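Local atomic coordinates of NADPH-dependent nitro/flavin reductase (Bacillus subtilis, PDB entry 3N2S), a protein that reduces FMN with NADPH as the electron donor, and also reduces nitroaromatic compounds, quinones and azo dyes. Residues A[56-70]-A[135-149]. Sequence-based numbering, arbitrary orientation.
Sequences KKRELSVLAGNQPYV and IGGIRNELDKVTEVL. With FMN (flavin mononucleotide), chain E.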
ATOM      1  N   LYS A  56      -5.249  13.126  22.371  1.00 16.16           N
ATOM      2  CA  LYS A  56      -5.286  11.955  21.471  1.00 14.61           C
ATOM      3  C   LYS A  56      -3.916  11.660  20.855  1.00 18.07           C
ATOM      4  O   LYS A  56      -3.539  10.495  20.763  1.00 17.76           O
ATOM      5  CB  LYS A  56      -6.344  12.133  20.372  1.00 14.97           C
ATOM      6  CG  LYS A  56      -7.768  12.196  20.938  1.00 16.33           C
ATOM      7  CD  LYS A  56      -8.829  12.278  19.826  1.00 20.97           C
ATOM      8  CE  LYS A  56     -10.227  12.366  20.410  1.00 17.29           C
ATOM      9  NZ  LYS A  56     -10.569  11.169  21.198  1.00 13.23           N
ATOM     10  N   LYS A  57      -3.160  12.694  20.452  1.00 16.59           N
ATOM     11  CA  LYS A  57      -1.807  12.514  19.882  1.00 16.29           C
ATOM     12  C   LYS A  57      -0.914  11.844  20.923  1.00 19.04           C
ATOM     13  O   LYS A  57      -0.145  10.943  20.584  1.00 16.41           O
ATOM     14  CB  LYS A  57      -1.197  13.868  19.470  1.00 18.08           C
ATOM     15  CG  LYS A  57      -1.769  14.454  18.174  1.00 20.38           C
ATOM     16  CD  LYS A  57      -1.162  15.819  17.816  1.00 24.90           C
ATOM     17  CE  LYS A  57       0.120  15.660  17.026  1.00 23.23           C
ATOM     18  NZ  LYS A  57       0.472  16.845  16.183  1.00 22.24           N
ATOM     19  N   ARG A  58      -1.048  12.272  22.204  1.00 16.91           N
ATOM     20  CA  ARG A  58      -0.296  11.721  23.336  1.00 15.49           C
ATOM     21  C   ARG A  58      -0.637  10.260  23.548  1.00 17.18           C
ATOM     22  O   ARG A  58       0.269   9.436  23.639  1.00 13.76           O
ATOM     23  CB  ARG A  58      -0.543  12.529  24.633  1.00 15.06           C
ATOM     24  CG  ARG A  58       0.440  12.133  25.744  1.00 24.17           C
ATOM     25  CD  ARG A  58      -0.134  12.342  27.136  1.00 23.63           C
ATOM     26  NE  ARG A  58      -1.424  11.668  27.345  1.00 25.18           N
ATOM     27  CZ  ARG A  58      -1.565  10.402  27.725  1.00 30.18           C
ATOM     28  NH1 ARG A  58      -2.773   9.884  27.889  1.00 21.94           N
ATOM     29  NH2 ARG A  58      -0.499   9.640  27.930  1.00 22.00           N
ATOM     30  N   GLU A  59      -1.937   9.928  23.623  1.00 15.94           N
ATOM     31  CA  GLU A  59      -2.367   8.542  23.827  1.00 15.91           C
ATOM     32  C   GLU A  59      -1.819   7.645  22.731  1.00 16.74           C
ATOM     33  O   GLU A  59      -1.308   6.568  23.023  1.00 17.85           O
ATOM     34  CB  GLU A  59      -3.905   8.423  23.841  1.00 17.53           C
ATOM     35  CG  GLU A  59      -4.600   9.037  25.038  1.00 25.27           C
ATOM     36  CD  GLU A  59      -6.104   9.029  24.858  1.00 45.03           C
ATOM     37  OE1 GLU A  59      -6.627   9.875  24.090  1.00 36.04           O
ATOM     38  OE2 GLU A  59      -6.748   8.125  25.433  1.00 29.70           O
ATOM     39  N   LEU A  60      -1.939   8.071  21.467  1.00 13.70           N
ATOM     40  CA  LEU A  60      -1.454   7.292  20.324  1.00 12.73           C
ATOM     41  C   LEU A  60       0.052   7.098  20.392  1.00 17.74           C
ATOM     42  O   LEU A  60       0.533   6.004  20.102  1.00 17.39           O
ATOM     43  CB  LEU A  60      -1.869   7.956  18.990  1.00 12.75           C
ATOM     44  CG  LEU A  60      -3.395   8.009  18.710  1.00 16.74           C
ATOM     45  CD1 LEU A  60      -3.704   8.888  17.529  1.00 15.73           C
ATOM     46  CD2 LEU A  60      -4.016   6.595  18.570  1.00 19.97           C
ATOM     47  N   SER A  61       0.797   8.132  20.816  1.00 15.23           N
ATOM     48  CA  SER A  61       2.248   8.029  20.976  1.00 16.13           C
ATOM     49  C   SER A  61       2.569   6.901  21.978  1.00 19.89           C
ATOM     50  O   SER A  61       3.424   6.062  21.701  1.00 20.13           O
ATOM     51  CB  SER A  61       2.820   9.356  21.489  1.00 20.79           C
ATOM     52  OG  SER A  61       4.171   9.168  21.874  1.00 31.94           O
ATOM     53  N   VAL A  62       1.866   6.887  23.133  1.00 16.16           N
ATOM     54  CA  VAL A  62       2.058   5.875  24.188  1.00 15.00           C
ATOM     55  C   VAL A  62       1.729   4.490  23.653  1.00 18.94           C
ATOM     56  O   VAL A  62       2.556   3.569  23.772  1.00 18.61           O
ATOM     57  CB  VAL A  62       1.261   6.199  25.481  1.00 17.95           C
ATOM     58  CG1 VAL A  62       1.347   5.049  26.486  1.00 17.97           C
ATOM     59  CG2 VAL A  62       1.771   7.486  26.103  1.00 17.43           C
ATOM     60  N   LEU A  63       0.538   4.345  23.033  1.00 15.38           N
ATOM     61  CA  LEU A  63       0.095   3.068  22.456  1.00 15.66           C
ATOM     62  C   LEU A  63       1.075   2.579  21.401  1.00 18.74           C
ATOM     63  O   LEU A  63       1.310   1.379  21.315  1.00 16.56           O
ATOM     64  CB  LEU A  63      -1.347   3.169  21.893  1.00 15.89           C
ATOM     65  CG  LEU A  63      -2.450   3.511  22.917  1.00 20.96           C
ATOM     66  CD1 LEU A  63      -3.764   3.913  22.222  1.00 20.50           C
ATOM     67  CD2 LEU A  63      -2.645   2.386  23.925  1.00 25.94           C
ATOM     68  N   ALA A  64       1.703   3.504  20.649  1.00 17.46           N
ATOM     69  CA  ALA A  64       2.679   3.177  19.594  1.00 17.06           C
ATOM     70  C   ALA A  64       4.064   2.731  20.135  1.00 21.06           C
ATOM     71  O   ALA A  64       4.958   2.349  19.368  1.00 20.64           O
ATOM     72  CB  ALA A  64       2.822   4.356  18.633  1.00 17.32           C
ATOM     73  N   GLY A  65       4.216   2.764  21.454  1.00 18.41           N
ATOM     74  CA  GLY A  65       5.439   2.381  22.143  1.00 19.20           C
ATOM     75  C   GLY A  65       6.311   3.568  22.524  1.00 22.67           C
ATOM     76  O   GLY A  65       7.537   3.449  22.525  1.00 24.11           O
ATOM     77  N   ASN A  66       5.692   4.714  22.858  1.00 17.64           N
ATOM     78  CA  ASN A  66       6.365   5.972  23.228  1.00 18.47           C
ATOM     79  C   ASN A  66       7.226   6.528  22.103  1.00 22.09           C
ATOM     80  O   ASN A  66       8.462   6.498  22.146  1.00 23.51           O
ATOM     81  CB  ASN A  66       7.131   5.864  24.566  1.00 23.18           C
ATOM     82  CG  ASN A  66       6.215   5.542  25.708  1.00 29.72           C
ATOM     83  OD1 ASN A  66       5.312   6.295  26.032  1.00 25.03           O
ATOM     84  ND2 ASN A  66       6.392   4.392  26.289  1.00 36.25           N
ATOM     85  N   GLN A  67       6.553   6.995  21.056  1.00 16.22           N
ATOM     86  CA  GLN A  67       7.222   7.542  19.897  1.00 14.87           C
ATOM     87  C   GLN A  67       6.911   9.037  19.912  1.00 20.86           C
ATOM     88  O   GLN A  67       5.791   9.420  19.605  1.00 19.44           O
ATOM     89  CB  GLN A  67       6.750   6.827  18.620  1.00 15.08           C
ATOM     90  CG  GLN A  67       7.006   5.316  18.683  1.00 14.00           C
ATOM     91  CD  GLN A  67       6.972   4.669  17.330  1.00 20.28           C
ATOM     92  OE1 GLN A  67       7.575   5.168  16.390  1.00 15.77           O
ATOM     93  NE2 GLN A  67       6.297   3.529  17.212  1.00 16.70           N
ATOM     94  N   PRO A  68       7.865   9.889  20.367  1.00 20.10           N
ATOM     95  CA  PRO A  68       7.569  11.329  20.548  1.00 20.03           C
ATOM     96  C   PRO A  68       7.199  12.130  19.307  1.00 19.93           C
ATOM     97  O   PRO A  68       6.510  13.148  19.404  1.00 18.17           O
ATOM     98  CB  PRO A  68       8.841  11.877  21.219  1.00 22.70           C
ATOM     99  CG  PRO A  68       9.912  10.897  20.854  1.00 28.29           C
ATOM    100  CD  PRO A  68       9.225   9.564  20.835  1.00 23.06           C
ATOM    101  N   TYR A  69       7.655  11.672  18.145  1.00 14.92           N
ATOM    102  CA  TYR A  69       7.389  12.266  16.843  1.00 14.40           C
ATOM    103  C   TYR A  69       5.932  12.026  16.377  1.00 17.70           C
ATOM    104  O   TYR A  69       5.530  12.543  15.343  1.00 17.83           O
ATOM    105  CB  TYR A  69       8.440  11.833  15.812  1.00 13.93           C
ATOM    106  CG  TYR A  69       8.917  10.398  15.971  1.00 14.23           C
ATOM    107  CD1 TYR A  69       8.396   9.376  15.176  1.00 15.07           C
ATOM    108  CD2 TYR A  69       9.917  10.069  16.889  1.00 14.38           C
ATOM    109  CE1 TYR A  69       8.842   8.059  15.305  1.00 14.76           C
ATOM    110  CE2 TYR A  69      10.358   8.752  17.042  1.00 14.69           C
ATOM    111  CZ  TYR A  69       9.816   7.751  16.243  1.00 17.38           C
ATOM    112  OH  TYR A  69      10.277   6.468  16.371  1.00 15.56           O
ATOM    113  N   VAL A  70       5.130  11.329  17.194  1.00 14.81           N
ATOM    114  CA  VAL A  70       3.690  11.120  16.973  1.00 12.83           C
ATOM    115  C   VAL A  70       3.001  12.361  17.595  1.00 18.06           C
ATOM    116  O   VAL A  70       2.023  12.862  17.036  1.00 15.32           O
ATOM    117  CB  VAL A  70       3.203   9.791  17.630  1.00 16.07           C
ATOM    118  CG1 VAL A  70       1.675   9.740  17.760  1.00 15.43           C
ATOM    119  CG2 VAL A  70       3.714   8.576  16.846  1.00 15.33           C
ATOM    120  N   ILE A 135       3.897   5.153  11.119  1.00 10.58           N
ATOM    121  CA  ILE A 135       3.822   4.672  12.506  1.00  9.21           C
ATOM    122  C   ILE A 135       2.923   3.431  12.589  1.00 13.52           C
ATOM    123  O   ILE A 135       1.719   3.538  12.826  1.00 12.20           O
ATOM    124  CB  ILE A 135       3.365   5.777  13.513  1.00 12.08           C
ATOM    125  CG1 ILE A 135       4.188   7.130  13.353  1.00 11.70           C
ATOM    126  CG2 ILE A 135       3.358   5.228  14.994  1.00 12.88           C
ATOM    127  CD1 ILE A 135       5.715   7.071  13.757  1.00 13.03           C
ATOM    128  N   GLY A 136       3.535   2.281  12.388  1.00 12.07           N
ATOM    129  CA  GLY A 136       2.868   0.983  12.495  1.00 12.32           C
ATOM    130  C   GLY A 136       2.712   0.570  13.948  1.00 14.59           C
ATOM    131  O   GLY A 136       1.952  -0.348  14.245  1.00 15.14           O
ATOM    132  N   GLY A 137       3.442   1.246  14.841  1.00 13.04           N
ATOM    133  CA  GLY A 137       3.420   1.028  16.282  1.00 12.57           C
ATOM    134  C   GLY A 137       2.035   1.082  16.896  1.00 16.30           C
ATOM    135  O   GLY A 137       1.788   0.419  17.907  1.00 15.87           O
ATOM    136  N   ILE A 138       1.098   1.829  16.274  1.00 13.26           N
ATOM    137  CA  ILE A 138      -0.308   1.884  16.733  1.00 14.25           C
ATOM    138  C   ILE A 138      -0.961   0.470  16.731  1.00 18.07           C
ATOM    139  O   ILE A 138      -1.902   0.228  17.494  1.00 17.61           O
ATOM    140  CB  ILE A 138      -1.186   2.925  15.972  1.00 17.08           C
ATOM    141  CG1 ILE A 138      -1.368   2.556  14.481  1.00 15.85           C
ATOM    142  CG2 ILE A 138      -0.664   4.356  16.170  1.00 17.38           C
ATOM    143  CD1 ILE A 138      -2.537   3.261  13.793  1.00 16.16           C
ATOM    144  N   ARG A 139      -0.420  -0.476  15.915  1.00 12.27           N
ATOM    145  CA  ARG A 139      -0.949  -1.858  15.881  1.00 12.99           C
ATOM    146  C   ARG A 139      -0.597  -2.690  17.129  1.00 17.69           C
ATOM    147  O   ARG A 139      -1.028  -3.841  17.228  1.00 17.84           O
ATOM    148  CB  ARG A 139      -0.566  -2.604  14.585  1.00 11.86           C
ATOM    149  CG  ARG A 139      -1.203  -1.993  13.338  1.00 12.81           C
ATOM    150  CD  ARG A 139      -1.192  -2.946  12.159  1.00 13.33           C
ATOM    151  NE  ARG A 139       0.135  -3.518  11.900  1.00 14.31           N
ATOM    152  CZ  ARG A 139       1.102  -2.935  11.189  1.00 29.05           C
ATOM    153  NH1 ARG A 139       0.924  -1.724  10.671  1.00 15.90           N
ATOM    154  NH2 ARG A 139       2.273  -3.541  11.031  1.00 17.73           N
ATOM    155  N   ASN A 140       0.161  -2.110  18.088  1.00 14.32           N
ATOM    156  CA  ASN A 140       0.469  -2.779  19.358  1.00 15.66           C
ATOM    157  C   ASN A 140      -0.816  -2.929  20.172  1.00 20.77           C
ATOM    158  O   ASN A 140      -0.976  -3.923  20.878  1.00 22.29           O
ATOM    159  CB  ASN A 140       1.496  -1.970  20.188  1.00 17.61           C
ATOM    160  CG  ASN A 140       2.903  -1.960  19.659  1.00 29.80           C
ATOM    161  OD1 ASN A 140       3.356  -2.905  19.017  1.00 23.94           O
ATOM    162  ND2 ASN A 140       3.645  -0.904  19.970  1.00 22.47           N
ATOM    163  N   GLU A 141      -1.725  -1.936  20.091  1.00 16.00           N
ATOM    164  CA  GLU A 141      -2.944  -1.894  20.897  1.00 16.07           C
ATOM    165  C   GLU A 141      -4.118  -1.354  20.090  1.00 17.40           C
ATOM    166  O   GLU A 141      -4.679  -0.331  20.451  1.00 15.77           O
ATOM    167  CB  GLU A 141      -2.704  -1.012  22.142  1.00 17.70           C
ATOM    168  CG  GLU A 141      -1.528  -1.442  23.006  1.00 31.74           C
ATOM    169  CD  GLU A 141      -1.716  -1.328  24.504  1.00 58.52           C
ATOM    170  OE1 GLU A 141      -0.780  -0.846  25.180  1.00 60.57           O
ATOM    171  OE2 GLU A 141      -2.786  -1.743  25.005  1.00 52.37           O
ATOM    172  N   LEU A 142      -4.479  -2.021  18.981  1.00 17.69           N
ATOM    173  CA  LEU A 142      -5.567  -1.529  18.133  1.00 18.08           C
ATOM    174  C   LEU A 142      -6.914  -1.330  18.837  1.00 22.61           C
ATOM    175  O   LEU A 142      -7.622  -0.409  18.462  1.00 22.55           O
ATOM    176  CB  LEU A 142      -5.736  -2.355  16.859  1.00 17.82           C
ATOM    177  CG  LEU A 142      -4.827  -2.064  15.673  1.00 21.30           C
ATOM    178  CD1 LEU A 142      -5.310  -2.839  14.466  1.00 20.48           C
ATOM    179  CD2 LEU A 142      -4.743  -0.524  15.343  1.00 19.29           C
ATOM    180  N   ASP A 143      -7.249  -2.144  19.873  1.00 19.45           N
ATOM    181  CA  ASP A 143      -8.508  -2.004  20.621  1.00 19.46           C
ATOM    182  C   ASP A 143      -8.539  -0.641  21.296  1.00 20.41           C
ATOM    183  O   ASP A 143      -9.546   0.047  21.229  1.00 19.98           O
ATOM    184  CB  ASP A 143      -8.697  -3.140  21.643  1.00 22.30           C
ATOM    185  CG  ASP A 143     -10.161  -3.397  22.025  1.00 45.96           C
ATOM    186  OD1 ASP A 143     -10.799  -2.483  22.597  1.00 49.32           O
ATOM    187  OD2 ASP A 143     -10.650  -4.527  21.791  1.00 55.25           O
ATOM    188  N   LYS A 144      -7.404  -0.201  21.865  1.00 16.30           N
ATOM    189  CA  LYS A 144      -7.322   1.112  22.498  1.00 14.86           C
ATOM    190  C   LYS A 144      -7.267   2.231  21.465  1.00 17.41           C
ATOM    191  O   LYS A 144      -7.848   3.286  21.695  1.00 18.14           O
ATOM    192  CB  LYS A 144      -6.160   1.178  23.502  1.00 17.56           C
ATOM    193  CG  LYS A 144      -6.396   0.250  24.695  1.00 30.52           C
ATOM    194  CD  LYS A 144      -5.332   0.369  25.775  1.00 47.71           C
ATOM    195  CE  LYS A 144      -5.464  -0.698  26.846  1.00 52.34           C
ATOM    196  NZ  LYS A 144      -6.790  -0.674  27.523  1.00 59.33           N
ATOM    197  N   VAL A 145      -6.601   2.007  20.318  1.00 14.97           N
ATOM    198  CA  VAL A 145      -6.526   2.980  19.213  1.00 14.74           C
ATOM    199  C   VAL A 145      -7.945   3.245  18.649  1.00 17.70           C
ATOM    200  O   VAL A 145      -8.327   4.411  18.483  1.00 15.05           O
ATOM    201  CB  VAL A 145      -5.505   2.541  18.123  1.00 19.20           C
ATOM    202  CG1 VAL A 145      -5.607   3.413  16.880  1.00 19.44           C
ATOM    203  CG2 VAL A 145      -4.074   2.565  18.678  1.00 18.82           C
ATOM    204  N   THR A 146      -8.762   2.161  18.472  1.00 14.43           N
ATOM    205  CA  THR A 146     -10.131   2.322  17.978  1.00 14.97           C
ATOM    206  C   THR A 146     -10.984   3.115  18.975  1.00 19.79           C
ATOM    207  O   THR A 146     -11.877   3.847  18.547  1.00 17.85           O
ATOM    208  CB  THR A 146     -10.777   0.975  17.590  1.00 26.21           C
ATOM    209  OG1 THR A 146     -10.866   0.127  18.733  1.00 28.93           O
ATOM    210  CG2 THR A 146     -10.032   0.263  16.458  1.00 24.42           C
ATOM    211  N   GLU A 147     -10.686   3.008  20.297  1.00 17.80           N
ATOM    212  CA  GLU A 147     -11.395   3.783  21.316  1.00 18.14           C
ATOM    213  C   GLU A 147     -10.982   5.258  21.240  1.00 19.51           C
ATOM    214  O   GLU A 147     -11.841   6.126  21.369  1.00 16.71           O
ATOM    215  CB  GLU A 147     -11.116   3.252  22.734  1.00 20.53           C
ATOM    216  CG  GLU A 147     -11.644   1.866  23.021  1.00 40.27           C
ATOM    217  CD  GLU A 147     -11.564   1.561  24.500  1.00 71.80           C
ATOM    218  OE1 GLU A 147     -10.703   0.745  24.896  1.00 59.43           O
ATOM    219  OE2 GLU A 147     -12.324   2.186  25.275  1.00 76.96           O
ATOM    220  N   VAL A 148      -9.666   5.549  21.029  1.00 18.00           N
ATOM    221  CA  VAL A 148      -9.171   6.933  20.911  1.00 17.86           C
ATOM    222  C   VAL A 148      -9.838   7.616  19.694  1.00 20.42           C
ATOM    223  O   VAL A 148     -10.322   8.751  19.790  1.00 20.11           O
ATOM    224  CB  VAL A 148      -7.609   6.986  20.820  1.00 21.67           C
ATOM    225  CG1 VAL A 148      -7.106   8.372  20.419  1.00 20.99           C
ATOM    226  CG2 VAL A 148      -6.951   6.539  22.116  1.00 21.22           C
ATOM    227  N   LEU A 149      -9.864   6.910  18.562  1.00 15.82           N
ATOM    228  CA  LEU A 149     -10.386   7.439  17.297  1.00 15.90           C
ATOM    229  C   LEU A 149     -11.887   7.235  17.105  1.00 21.39           C
ATOM    230  O   LEU A 149     -12.444   7.754  16.137  1.00 19.90           O
ATOM    231  CB  LEU A 149      -9.605   6.833  16.116  1.00 15.15           C
ATOM    232  CG  LEU A 149      -8.067   6.991  16.142  1.00 17.83           C
ATOM    233  CD1 LEU A 149      -7.431   6.191  15.023  1.00 16.77           C
ATOM    234  CD2 LEU A 149      -7.655   8.449  16.044  1.00 18.25           C
TER
HETATM  235  N1  FMN E 400       9.324   4.014  12.091  1.00 11.45           N
HETATM  236  C2  FMN E 400       9.178   4.324  13.407  1.00 11.84           C
HETATM  237  O2  FMN E 400      10.022   5.031  13.990  1.00 12.13           O
HETATM  238  N3  FMN E 400       8.110   3.869  14.113  1.00 11.57           N
HETATM  239  C4  FMN E 400       7.069   3.111  13.634  1.00 11.69           C
HETATM  240  O4  FMN E 400       6.116   2.737  14.329  1.00 12.20           O
HETATM  241  C4A FMN E 400       7.162   2.765  12.198  1.00 11.22           C
HETATM  242  N5  FMN E 400       6.194   2.098  11.619  1.00 11.16           N
HETATM  243  C5A FMN E 400       6.265   1.938  10.219  1.00 11.25           C
HETATM  244  C6  FMN E 400       5.160   1.320   9.576  1.00 11.52           C
HETATM  245  C7  FMN E 400       5.109   1.224   8.193  1.00 11.89           C
HETATM  246  C7M FMN E 400       3.861   0.654   7.536  1.00 12.99           C
HETATM  247  C8  FMN E 400       6.246   1.647   7.399  1.00 12.05           C
HETATM  248  C8M FMN E 400       6.264   1.498   5.919  1.00 13.35           C
HETATM  249  C9  FMN E 400       7.378   2.245   8.030  1.00 11.75           C
HETATM  250  C9A FMN E 400       7.424   2.385   9.436  1.00 11.27           C
HETATM  251  N10 FMN E 400       8.468   3.058  10.123  1.00 11.16           N
HETATM  252  C10 FMN E 400       8.395   3.315  11.457  1.00 11.44           C
HETATM  253  C1' FMN E 400       9.633   3.555   9.357  1.00 11.28           C
HETATM  254  C2' FMN E 400      10.554   2.378   9.005  1.00 11.32           C
HETATM  255  O2' FMN E 400      11.233   2.052  10.145  1.00 10.83           O
HETATM  256  C3' FMN E 400      11.544   2.888   7.962  1.00 11.82           C
HETATM  257  O3' FMN E 400      10.768   3.237   6.776  1.00 12.78           O
HETATM  258  C4' FMN E 400      12.689   1.827   7.640  1.00 12.64           C
HETATM  259  O4' FMN E 400      13.597   1.831   8.760  1.00 13.83           O
HETATM  260  C5' FMN E 400      13.513   2.317   6.417  1.00 12.92           C
HETATM  261  O5' FMN E 400      14.071   3.617   6.774  1.00 12.55           O
HETATM  262  P   FMN E 400      13.869   4.916   5.835  1.00 11.81           P
HETATM  263  O1P FMN E 400      14.483   4.657   4.482  1.00 12.08           O
HETATM  264  O2P FMN E 400      14.523   5.955   6.720  1.00 13.67           O
HETATM  265  O3P FMN E 400      12.348   5.146   5.847  1.00 12.50           O
HETATM  266  O   HOH W   1       5.993  -0.556  18.638  1.00 19.87           O
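V148 sits as a knob in a hole formed by K56, E59, L60 and L63. It joins helices 56-63 and 142-149, which run antiparallel (173°) with axes 10.3 Å apart. Its CG1 lies against the aliphatic start of K56, and its CG2 faces the E59 carboxylate. The K56 chain runs on past V148 and bends at its last torsion (chi4 -62°). NZ donates a hydrogen bond to V148 O (2.8 Å), in the carbonyl plane. Deeper in, L60 CD2 meets V145 CG1 at 3.9 Å, the two side chains crossing at about a right angle. L60 and L149 lie on V51 of the sheet, and L149 and I138 on V78. The solvent side is looser. There L63 CD2 rests on K144 CB. N140 ND2 and A64 O share a water, and N140 OD1 is held by R234.

Beyond the helices the two segments converge at the FMN site of the nitroreductase family fold. A64 CA makes a CH...O contact with G137 O (3.4 Å). G137 has no side chain, and its CA comes within 4.0 Å of A64 CA. Q67 NE2 bonds to A64 O (2.8 Å, nearly straight at 176°), with the acceptor in the amide plane. NE2 also donates to FMN O4, and OE1 accepts from FMN N3 at 2.7 Å. Together these three bonds leave one sensible amide orientation. From the other segment, G136 N donates to FMN N5 (2.8 Å), which holds the ring in place, and G137 N donates to O4. I135 CD1 packs at the edge of the Y69 ring, whose OH donates to FMN O2. T39 N of the second subunit also bonds FMN. Both segments thus read the polar edge of the flavin. The donors at O2 and O4 would probably stabilise negative charge on the reduced ring.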